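Local atomic coordinates of ileal bile acid-binding protein (PDB entry 3EM0), a protein that binds bile acids such as cholate, perhaps also fatty acids, and probably takes part in their transport in the cytoplasm. Residues D50-Q55 against V62-F67; G70-M75 against K84-M89. One frame throughout, in Å; residues are numbered along the deposited sequence.

Interaction 1 of 2, residues D50-Q55 against V62-F67; sequences DFTWTQ and VVTNKF. With CHD (cholic acid), chain C.
Phe51 CB sits over one face of the Phe67 ring, 3.7 Å from its centroid, in a CH-pi contact; the rings are almost parallel (11°) but slid so far apart that they barely overlap. Phe67 CG stands between its backbone N and carbonyl carbon (chi1 60°), which brings the ring across toward the neighbouring strand, where its edge also meets the indole, Phe67 CZ lying 4.0 Å from Trp53 CE3. Cholate covers one indole face: its C4 is 3.6 Å above the ring plane and over its centre, and its O7 comes within 3.3 Å of Trp53 CD1. With alanine in place of Trp53 the steroid would probably lose this flat support, and a gap would open beside the Phe67 edge. Farther along the buried face, Gln55, a residue of the cholate-binding site, brings NE2 to 3.3 Å from the same O7. Paired backbone bonds join Phe51 with Phe67, Trp53 with Asn65 and Gln55 with Val63. The opposite face is more open to solvent, above all at Lys66, whose chain runs alongside Thr52. There the hydroxyl bond between Thr54 OG1 and Thr64 OG1 is long (3.3 Å), yet the methyls Thr54 CG2 and Val62 CG1 press together at 3.3 Å. Mainly apolar residues, with Gln55 and Asn65, facing a ligand, and threonines and lysine facing outward, fit an antiparallel hairpin of the fatty-acid-binding-protein beta barrel.

Interaction 2 of 2, residues G70-M75 against K84-M89; sequences GKESDM and KGIVSM. With CHD (cholic acid), chain C.
This contact belongs to the beta hairpin of strands 73-76 and 82-90 in the barrel wall, the second strand being broken by a bulge or short loop. Ser73 and Gly85 form a hydrogen-bonded antiparallel pair, Ser73 N reaching Gly85 O at 2.7 Å. Where regular pairing lapses, Gly70 N still bonds to Val87 O (2.7 Å), and a water bridges the two segments by donating to Lys71 O and accepting from Val87 N. Ser73 OG turns back to donate to the same Lys71 O, from above its carbonyl plane. On the inner side the Met75 chain folds over Gly85, with Met75 CE 3.6 Å from Gly85 CA; Gly85, having no side chain, lets that methyl come this close. Met75 SD touches cholate C19 at 3.6 Å, and Val87 CG2 flanks the steroid's C1. On the outer side Asp74 and Lys84 lie side by side, and Lys84 NZ meets Asp74 OD2 on its syn side at 3.1 Å in a salt bridge, while Glu72 packs against the aliphatic part of Lys84. Charge is thus kept on the exposed face, and the face turned to the bile acid offers sulfur and methyl groups suited to a steroid skeleton.

How the interactions relate
The two interactions follow one another along the chain, the hairpin of interaction 1 closing before that of interaction 2 opens, and their centres lie about 12 Å apart. Strands 61-68 and 73-76, successive in sequence, are the outermost strands of the sheet that curls into the barrel, so the hairpins face each other across its seam. Atoms meet there: Phe67 CD2 packs on Val87 CG2 at 3.7 Å, and Phe67 CA lies 3.5 Å from Ser73 OG. This matches the gap between the fourth and fifth strands known in fatty-acid-binding proteins. Both hairpins touch the same cholate, which is also hydrogen-bonded to Tyr101, Val78 and Thr105.

Interaction 1 of 2, residues D50-Q55 against V62-F67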
ATOM      1  N   ASP A  50      14.825  -2.115  -8.621  1.00 32.79           N
ATOM      2  CA  ASP A  50      13.724  -2.449  -9.523  1.00 32.98           C
ATOM      3  C   ASP A  50      12.653  -3.302  -8.830  1.00 31.74           C
ATOM      4  O   ASP A  50      12.948  -4.386  -8.333  1.00 31.26           O
ATOM      5  CB  ASP A  50      14.270  -3.186 -10.762  1.00 34.31           C
ATOM      6  CG  ASP A  50      15.322  -2.373 -11.507  1.00 38.02           C
ATOM      7  OD1 ASP A  50      15.048  -1.187 -11.817  1.00 42.77           O
ATOM      8  OD2 ASP A  50      16.425  -2.909 -11.784  1.00 42.28           O
ATOM      9  N   PHE A  51      11.414  -2.809  -8.806  1.00 30.66           N
ATOM     10  CA  PHE A  51      10.330  -3.462  -8.075  1.00 29.52           C
ATOM     11  C   PHE A  51       9.135  -3.765  -8.980  1.00 29.34           C
ATOM     12  O   PHE A  51       8.739  -2.945  -9.805  1.00 27.87           O
ATOM     13  CB  PHE A  51       9.802  -2.584  -6.928  1.00 28.72           C
ATOM     14  CG  PHE A  51      10.695  -2.497  -5.717  1.00 28.52           C
ATOM     15  CD1 PHE A  51      11.782  -1.617  -5.688  1.00 27.82           C
ATOM     16  CD2 PHE A  51      10.409  -3.238  -4.575  1.00 27.58           C
ATOM     17  CE1 PHE A  51      12.593  -1.505  -4.546  1.00 26.91           C
ATOM     18  CE2 PHE A  51      11.210  -3.134  -3.438  1.00 28.29           C
ATOM     19  CZ  PHE A  51      12.302  -2.255  -3.423  1.00 27.36           C
ATOM     20  N   THR A  52       8.551  -4.940  -8.767  1.00 29.45           N
ATOM     21  CA  THR A  52       7.238  -5.288  -9.300  1.00 30.38           C
ATOM     22  C   THR A  52       6.373  -5.636  -8.084  1.00 30.30           C
ATOM     23  O   THR A  52       6.672  -6.550  -7.322  1.00 29.64           O
ATOM     24  CB  THR A  52       7.313  -6.442 -10.327  1.00 30.42           C
ATOM     25  OG1 THR A  52       8.211  -6.076 -11.380  1.00 31.03           O
ATOM     26  CG2 THR A  52       5.942  -6.739 -10.937  1.00 31.87           C
ATOM     27  N   TRP A  53       5.330  -4.843  -7.892  1.00 30.67           N
ATOM     28  CA  TRP A  53       4.499  -4.905  -6.710  1.00 30.97           C
ATOM     29  C   TRP A  53       3.103  -5.341  -7.160  1.00 31.31           C
ATOM     30  O   TRP A  53       2.422  -4.621  -7.890  1.00 30.92           O
ATOM     31  CB  TRP A  53       4.440  -3.506  -6.099  1.00 30.94           C
ATOM     32  CG  TRP A  53       4.121  -3.467  -4.651  1.00 31.22           C
ATOM     33  CD1 TRP A  53       2.889  -3.626  -4.065  1.00 30.24           C
ATOM     34  CD2 TRP A  53       5.050  -3.238  -3.588  1.00 30.52           C
ATOM     35  NE1 TRP A  53       3.005  -3.505  -2.700  1.00 30.72           N
ATOM     36  CE2 TRP A  53       4.319  -3.270  -2.379  1.00 30.23           C
ATOM     37  CE3 TRP A  53       6.433  -3.003  -3.540  1.00 29.61           C
ATOM     38  CZ2 TRP A  53       4.929  -3.080  -1.129  1.00 30.37           C
ATOM     39  CZ3 TRP A  53       7.039  -2.807  -2.299  1.00 29.40           C
ATOM     40  CH2 TRP A  53       6.287  -2.849  -1.113  1.00 30.14           C
ATOM     41  N   THR A  54       2.694  -6.532  -6.739  1.00 31.88           N
ATOM     42  CA  THR A  54       1.413  -7.107  -7.177  1.00 32.49           C
ATOM     43  C   THR A  54       0.486  -7.290  -5.985  1.00 32.63           C
ATOM     44  O   THR A  54       0.867  -7.882  -4.968  1.00 32.45           O
ATOM     45  CB  THR A  54       1.622  -8.442  -7.920  1.00 32.34           C
ATOM     46  OG1 THR A  54       2.485  -8.225  -9.041  1.00 33.28           O
ATOM     47  CG2 THR A  54       0.319  -9.010  -8.416  1.00 32.83           C
ATOM     48  N   GLN A  55      -0.722  -6.749  -6.112  1.00 32.48           N
ATOM     49  CA  GLN A  55      -1.741  -6.908  -5.088  1.00 32.53           C
ATOM     50  C   GLN A  55      -2.932  -7.694  -5.618  1.00 32.34           C
ATOM     51  O   GLN A  55      -3.431  -7.412  -6.698  1.00 31.77           O
ATOM     52  CB  GLN A  55      -2.169  -5.545  -4.565  1.00 32.78           C
ATOM     53  CG  GLN A  55      -1.098  -4.891  -3.751  1.00 33.02           C
ATOM     54  CD  GLN A  55      -1.142  -3.389  -3.843  1.00 36.64           C
ATOM     55  OE1 GLN A  55      -1.452  -2.829  -4.909  1.00 37.90           O
ATOM     56  NE2 GLN A  55      -0.804  -2.714  -2.733  1.00 34.56           N
ATOM     57  N   VAL A  62      -6.104  -8.288 -10.189  1.00 33.63           N
ATOM     58  CA  VAL A  62      -4.671  -8.211  -9.908  1.00 34.20           C
ATOM     59  C   VAL A  62      -4.149  -6.839 -10.318  1.00 34.94           C
ATOM     60  O   VAL A  62      -4.265  -6.443 -11.482  1.00 35.12           O
ATOM     61  CB  VAL A  62      -3.887  -9.312 -10.669  1.00 34.24           C
ATOM     62  CG1 VAL A  62      -2.411  -9.310 -10.277  1.00 34.27           C
ATOM     63  CG2 VAL A  62      -4.513 -10.698 -10.431  1.00 33.87           C
ATOM     64  N   VAL A  63      -3.585  -6.116  -9.353  1.00 35.44           N
ATOM     65  CA  VAL A  63      -3.039  -4.778  -9.586  1.00 35.97           C
ATOM     66  C   VAL A  63      -1.510  -4.830  -9.497  1.00 36.04           C
ATOM     67  O   VAL A  63      -0.957  -4.991  -8.413  1.00 36.11           O
ATOM     68  CB  VAL A  63      -3.609  -3.735  -8.572  1.00 35.89           C
ATOM     69  CG1 VAL A  63      -2.980  -2.374  -8.798  1.00 36.30           C
ATOM     70  CG2 VAL A  63      -5.130  -3.634  -8.703  1.00 35.99           C
ATOM     71  N   THR A  64      -0.846  -4.711 -10.645  1.00 36.09           N
ATOM     72  CA  THR A  64       0.605  -4.744 -10.713  1.00 36.27           C
ATOM     73  C   THR A  64       1.151  -3.345 -10.964  1.00 36.38           C
ATOM     74  O   THR A  64       0.754  -2.669 -11.916  1.00 36.45           O
ATOM     75  CB  THR A  64       1.122  -5.733 -11.802  1.00 36.54           C
ATOM     76  OG1 THR A  64       0.682  -7.064 -11.499  1.00 36.95           O
ATOM     77  CG2 THR A  64       2.645  -5.741 -11.857  1.00 35.85           C
ATOM     78  N   ASN A  65       2.049  -2.921 -10.079  1.00 36.24           N
ATOM     79  CA  ASN A  65       2.807  -1.681 -10.214  1.00 36.16           C
ATOM     80  C   ASN A  65       4.298  -1.966 -10.363  1.00 35.87           C
ATOM     81  O   ASN A  65       4.879  -2.696  -9.559  1.00 36.14           O
ATOM     82  CB  ASN A  65       2.569  -0.788  -8.995  1.00 36.31           C
ATOM     83  CG  ASN A  65       1.304   0.040  -9.124  1.00 37.86           C
ATOM     84  OD1 ASN A  65       0.321  -0.165  -8.408  1.00 38.35           O
ATOM     85  ND2 ASN A  65       1.319   0.970 -10.062  1.00 38.03           N
ATOM     86  N   LYS A  66       4.910  -1.413 -11.402  1.00 35.33           N
ATOM     87  CA  LYS A  66       6.357  -1.522 -11.580  1.00 35.18           C
ATOM     88  C   LYS A  66       7.003  -0.143 -11.400  1.00 34.01           C
ATOM     89  O   LYS A  66       6.507   0.862 -11.921  1.00 33.77           O
ATOM     90  CB  LYS A  66       6.716  -2.114 -12.948  1.00 34.90           C
ATOM     91  CG  LYS A  66       6.045  -3.453 -13.272  1.00 36.29           C
ATOM     92  CD  LYS A  66       6.545  -3.977 -14.618  1.00 37.59           C
ATOM     93  CE  LYS A  66       5.654  -5.095 -15.172  1.00 42.11           C
ATOM     94  NZ  LYS A  66       6.116  -6.454 -14.761  1.00 44.58           N
ATOM     95  N   PHE A  67       8.091  -0.092 -10.637  1.00 32.68           N
ATOM     96  CA  PHE A  67       8.807   1.165 -10.440  1.00 31.63           C
ATOM     97  C   PHE A  67      10.302   0.956 -10.248  1.00 30.95           C
ATOM     98  O   PHE A  67      10.765  -0.146  -9.930  1.00 30.56           O
ATOM     99  CB  PHE A  67       8.196   2.015  -9.300  1.00 30.93           C
ATOM    100  CG  PHE A  67       8.203   1.343  -7.941  1.00 30.83           C
ATOM    101  CD1 PHE A  67       7.104   0.568  -7.518  1.00 30.13           C
ATOM    102  CD2 PHE A  67       9.286   1.499  -7.073  1.00 29.15           C
ATOM    103  CE1 PHE A  67       7.103  -0.055  -6.274  1.00 28.57           C
ATOM    104  CE2 PHE A  67       9.291   0.882  -5.819  1.00 27.90           C
ATOM    105  CZ  PHE A  67       8.201   0.105  -5.416  1.00 28.46           C
TER
HETATM  106  C1  CHD C 150       4.395   3.260  -3.475  1.00 50.13           C
HETATM  107  C2  CHD C 150       4.762   2.491  -2.186  1.00 50.70           C
HETATM  108  C3  CHD C 150       5.300   1.088  -2.509  1.00 50.43           C
HETATM  109  O3  CHD C 150       5.455   0.351  -1.316  1.00 51.59           O
HETATM  110  C4  CHD C 150       4.318   0.310  -3.361  1.00 50.46           C
HETATM  111  C5  CHD C 150       3.974   1.044  -4.662  1.00 51.50           C
HETATM  112  C6  CHD C 150       3.017   0.134  -5.485  1.00 53.19           C
HETATM  113  C7  CHD C 150       1.603   0.065  -4.870  1.00 52.72           C
HETATM  114  O7  CHD C 150       1.641  -0.605  -3.595  1.00 54.29           O
HETATM  115  C8  CHD C 150       1.023   1.490  -4.721  1.00 52.03           C
HETATM  116  C9  CHD C 150       1.961   2.457  -3.907  1.00 50.73           C
HETATM  117  C10 CHD C 150       3.437   2.495  -4.434  1.00 51.25           C
HETATM  118  C11 CHD C 150       1.353   3.887  -3.760  1.00 50.50           C
HETATM  119  C12 CHD C 150      -0.133   3.869  -3.327  1.00 50.38           C
HETATM  120  O12 CHD C 150      -0.204   3.522  -1.945  1.00 50.31           O
HETATM  121  C13 CHD C 150      -1.023   2.916  -4.183  1.00 50.68           C
HETATM  122  C14 CHD C 150      -0.420   1.506  -4.145  1.00 51.71           C
HETATM  123  C15 CHD C 150      -1.487   0.699  -4.912  1.00 51.05           C
HETATM  124  C16 CHD C 150      -2.796   1.236  -4.297  1.00 50.83           C
HETATM  125  C17 CHD C 150      -2.405   2.538  -3.542  1.00 50.72           C
HETATM  126  C18 CHD C 150      -1.183   3.446  -5.632  1.00 49.68           C
HETATM  127  C19 CHD C 150       3.502   3.214  -5.780  1.00 51.07           C
HETATM  128  C20 CHD C 150      -3.543   3.601  -3.594  1.00 49.93           C
HETATM  129  C21 CHD C 150      -3.096   5.021  -3.211  1.00 48.85           C
HETATM  130  C22 CHD C 150      -4.722   3.185  -2.706  1.00 49.80           C
HETATM  131  C23 CHD C 150      -6.018   3.930  -3.063  1.00 50.34           C
HETATM  132  O25 CHD C 150      -6.537   2.494  -4.905  1.00 50.87           O
HETATM  133  C24 CHD C 150      -6.493   3.672  -4.501  1.00 51.06           C
HETATM  134  O26 CHD C 150      -6.808   4.671  -5.177  1.00 52.95           O

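Interaction 2 of 2, residues G70-M75 against K84-M89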
ATOM      1  N   GLY A  70      13.578   6.147  -6.914  1.00 28.46           N
ATOM      2  CA  GLY A  70      14.116   7.476  -7.196  1.00 29.04           C
ATOM      3  C   GLY A  70      13.897   7.970  -8.617  1.00 30.09           C
ATOM      4  O   GLY A  70      14.428   9.014  -8.996  1.00 29.93           O
ATOM      5  N   LYS A  71      13.108   7.226  -9.400  1.00 30.72           N
ATOM      6  CA  LYS A  71      12.854   7.560 -10.798  1.00 31.36           C
ATOM      7  C   LYS A  71      11.359   7.587 -11.054  1.00 32.11           C
ATOM      8  O   LYS A  71      10.636   6.661 -10.659  1.00 32.30           O
ATOM      9  CB  LYS A  71      13.534   6.562 -11.734  1.00 31.27           C
ATOM     10  CG  LYS A  71      15.057   6.625 -11.714  1.00 31.30           C
ATOM     11  CD  LYS A  71      15.646   5.711 -12.784  1.00 31.46           C
ATOM     12  CE  LYS A  71      17.161   5.732 -12.729  1.00 31.18           C
ATOM     13  NZ  LYS A  71      17.765   4.985 -13.862  1.00 30.17           N
ATOM     14  N   GLU A  72      10.891   8.656 -11.689  1.00 32.41           N
ATOM     15  CA  GLU A  72       9.473   8.789 -11.995  1.00 33.57           C
ATOM     16  C   GLU A  72       8.955   7.569 -12.756  1.00 33.75           C
ATOM     17  O   GLU A  72       9.534   7.146 -13.759  1.00 33.52           O
ATOM     18  CB  GLU A  72       9.193  10.071 -12.779  1.00 33.91           C
ATOM     19  CG  GLU A  72       7.708  10.329 -13.025  1.00 35.72           C
ATOM     20  CD  GLU A  72       7.471  11.683 -13.648  1.00 38.80           C
ATOM     21  OE1 GLU A  72       7.652  11.824 -14.883  1.00 38.87           O
ATOM     22  OE2 GLU A  72       7.107  12.608 -12.889  1.00 40.83           O
ATOM     23  N   SER A  73       7.865   7.005 -12.255  1.00 34.51           N
ATOM     24  CA  SER A  73       7.323   5.784 -12.811  1.00 35.60           C
ATOM     25  C   SER A  73       5.816   5.868 -13.016  1.00 36.65           C
ATOM     26  O   SER A  73       5.103   6.529 -12.255  1.00 36.23           O
ATOM     27  CB  SER A  73       7.663   4.597 -11.910  1.00 35.20           C
ATOM     28  OG  SER A  73       9.064   4.410 -11.848  1.00 34.50           O
ATOM     29  N   ASP A  74       5.357   5.188 -14.058  1.00 38.27           N
ATOM     30  CA  ASP A  74       3.941   5.040 -14.340  1.00 40.33           C
ATOM     31  C   ASP A  74       3.324   4.061 -13.368  1.00 41.01           C
ATOM     32  O   ASP A  74       3.778   2.929 -13.250  1.00 41.45           O
ATOM     33  CB  ASP A  74       3.752   4.549 -15.768  1.00 40.56           C
ATOM     34  CG  ASP A  74       4.070   5.609 -16.778  1.00 42.32           C
ATOM     35  OD1 ASP A  74       4.921   5.345 -17.652  1.00 45.30           O
ATOM     36  OD2 ASP A  74       3.484   6.714 -16.689  1.00 44.03           O
ATOM     37  N   MET A  75       2.296   4.513 -12.665  1.00 42.35           N
ATOM     38  CA  MET A  75       1.635   3.710 -11.638  1.00 44.13           C
ATOM     39  C   MET A  75       0.111   3.665 -11.860  1.00 43.88           C
ATOM     40  O   MET A  75      -0.418   4.399 -12.691  1.00 43.86           O
ATOM     41  CB  MET A  75       2.002   4.238 -10.247  1.00 43.77           C
ATOM     42  CG  MET A  75       3.374   3.732  -9.699  1.00 46.21           C
ATOM     43  SD  MET A  75       4.369   4.969  -8.790  1.00 47.63           S
ATOM     44  CE  MET A  75       3.109   6.046  -8.155  1.00 45.14           C
ATOM     45  N   LYS A  84       1.683   9.250 -12.477  1.00 40.84           N
ATOM     46  CA  LYS A  84       3.143   9.171 -12.430  1.00 39.96           C
ATOM     47  C   LYS A  84       3.615   9.498 -11.020  1.00 38.77           C
ATOM     48  O   LYS A  84       3.095  10.415 -10.384  1.00 38.98           O
ATOM     49  CB  LYS A  84       3.765  10.135 -13.442  1.00 40.46           C
ATOM     50  CG  LYS A  84       3.117  10.064 -14.823  1.00 41.12           C
ATOM     51  CD  LYS A  84       3.531  11.216 -15.720  1.00 43.48           C
ATOM     52  CE  LYS A  84       4.693  10.820 -16.623  1.00 44.77           C
ATOM     53  NZ  LYS A  84       4.410   9.562 -17.366  1.00 44.90           N
ATOM     54  N   GLY A  85       4.575   8.728 -10.517  1.00 37.34           N
ATOM     55  CA  GLY A  85       5.056   8.921  -9.153  1.00 35.44           C
ATOM     56  C   GLY A  85       6.512   8.558  -8.952  1.00 34.00           C
ATOM     57  O   GLY A  85       7.121   7.909  -9.801  1.00 33.38           O
ATOM     58  N   ILE A  86       7.057   8.990  -7.816  1.00 32.94           N
ATOM     59  CA  ILE A  86       8.442   8.699  -7.443  1.00 31.70           C
ATOM     60  C   ILE A  86       8.474   8.047  -6.066  1.00 31.20           C
ATOM     61  O   ILE A  86       8.047   8.633  -5.065  1.00 31.44           O
ATOM     62  CB  ILE A  86       9.352   9.963  -7.478  1.00 31.64           C
ATOM     63  CG1 ILE A  86       9.341  10.612  -8.873  1.00 31.97           C
ATOM     64  CG2 ILE A  86      10.789   9.615  -7.072  1.00 31.16           C
ATOM     65  CD1 ILE A  86       9.803  12.067  -8.929  1.00 31.14           C
ATOM     66  N   VAL A  87       8.968   6.817  -6.039  1.00 30.21           N
ATOM     67  CA  VAL A  87       9.183   6.089  -4.809  1.00 29.24           C
ATOM     68  C   VAL A  87      10.657   6.209  -4.436  1.00 29.11           C
ATOM     69  O   VAL A  87      11.534   5.717  -5.150  1.00 29.12           O
ATOM     70  CB  VAL A  87       8.783   4.576  -4.949  1.00 29.10           C
ATOM     71  CG1 VAL A  87       8.691   3.926  -3.588  1.00 27.63           C
ATOM     72  CG2 VAL A  87       7.449   4.421  -5.707  1.00 28.64           C
ATOM     73  N   SER A  88      10.922   6.887  -3.328  1.00 28.93           N
ATOM     74  CA  SER A  88      12.268   7.004  -2.812  1.00 29.29           C
ATOM     75  C   SER A  88      12.504   5.893  -1.802  1.00 29.89           C
ATOM     76  O   SER A  88      11.550   5.324  -1.284  1.00 29.93           O
ATOM     77  CB  SER A  88      12.462   8.372  -2.155  1.00 28.64           C
ATOM     78  OG  SER A  88      12.342   9.405  -3.114  1.00 28.09           O
ATOM     79  N   MET A  89      13.768   5.576  -1.545  1.00 30.66           N
ATOM     80  CA  MET A  89      14.122   4.689  -0.443  1.00 31.74           C
ATOM     81  C   MET A  89      15.037   5.387   0.545  1.00 31.69           C
ATOM     82  O   MET A  89      16.121   5.834   0.190  1.00 31.83           O
ATOM     83  CB  MET A  89      14.769   3.393  -0.930  1.00 31.77           C
ATOM     84  CG  MET A  89      15.210   2.488   0.229  1.00 32.17           C
ATOM     85  SD  MET A  89      15.961   0.966  -0.350  1.00 33.75           S
ATOM     86  CE  MET A  89      14.513   0.057  -0.928  1.00 29.86           C
TER
HETATM   87  C1  CHD C 150       4.395   3.260  -3.475  1.00 50.13           C
HETATM   88  C2  CHD C 150       4.762   2.491  -2.186  1.00 50.70           C
HETATM   89  C3  CHD C 150       5.300   1.088  -2.509  1.00 50.43           C
HETATM   90  O3  CHD C 150       5.455   0.351  -1.316  1.00 51.59           O
HETATM   91  C4  CHD C 150       4.318   0.310  -3.361  1.00 50.46           C
HETATM   92  C5  CHD C 150       3.974   1.044  -4.662  1.00 51.50           C
HETATM   93  C6  CHD C 150       3.017   0.134  -5.485  1.00 53.19           C
HETATM   94  C7  CHD C 150       1.603   0.065  -4.870  1.00 52.72           C
HETATM   95  O7  CHD C 150       1.641  -0.605  -3.595  1.00 54.29           O
HETATM   96  C8  CHD C 150       1.023   1.490  -4.721  1.00 52.03           C
HETATM   97  C9  CHD C 150       1.961   2.457  -3.907  1.00 50.73           C
HETATM   98  C10 CHD C 150       3.437   2.495  -4.434  1.00 51.25           C
HETATM   99  C11 CHD C 150       1.353   3.887  -3.760  1.00 50.50           C
HETATM  100  C12 CHD C 150      -0.133   3.869  -3.327  1.00 50.38           C
HETATM  101  O12 CHD C 150      -0.204   3.522  -1.945  1.00 50.31           O
HETATM  102  C13 CHD C 150      -1.023   2.916  -4.183  1.00 50.68           C
HETATM  103  C14 CHD C 150      -0.420   1.506  -4.145  1.00 51.71           C
HETATM  104  C15 CHD C 150      -1.487   0.699  -4.912  1.00 51.05           C
HETATM  105  C16 CHD C 150      -2.796   1.236  -4.297  1.00 50.83           C
HETATM  106  C17 CHD C 150      -2.405   2.538  -3.542  1.00 50.72           C
HETATM  107  C18 CHD C 150      -1.183   3.446  -5.632  1.00 49.68           C
HETATM  108  C19 CHD C 150       3.502   3.214  -5.780  1.00 51.07           C
HETATM  109  C20 CHD C 150      -3.543   3.601  -3.594  1.00 49.93           C
HETATM  110  C21 CHD C 150      -3.096   5.021  -3.211  1.00 48.85           C
HETATM  111  C22 CHD C 150      -4.722   3.185  -2.706  1.00 49.80           C
HETATM  112  C23 CHD C 150      -6.018   3.930  -3.063  1.00 50.34           C
HETATM  113  O25 CHD C 150      -6.537   2.494  -4.905  1.00 50.87           O
HETATM  114  C24 CHD C 150      -6.493   3.672  -4.501  1.00 51.06           C
HETATM  115  O26 CHD C 150      -6.808   4.671  -5.177  1.00 52.95           O
HETATM  116  O   HOH W   1       9.826   5.349  -8.519  1.00 23.41           O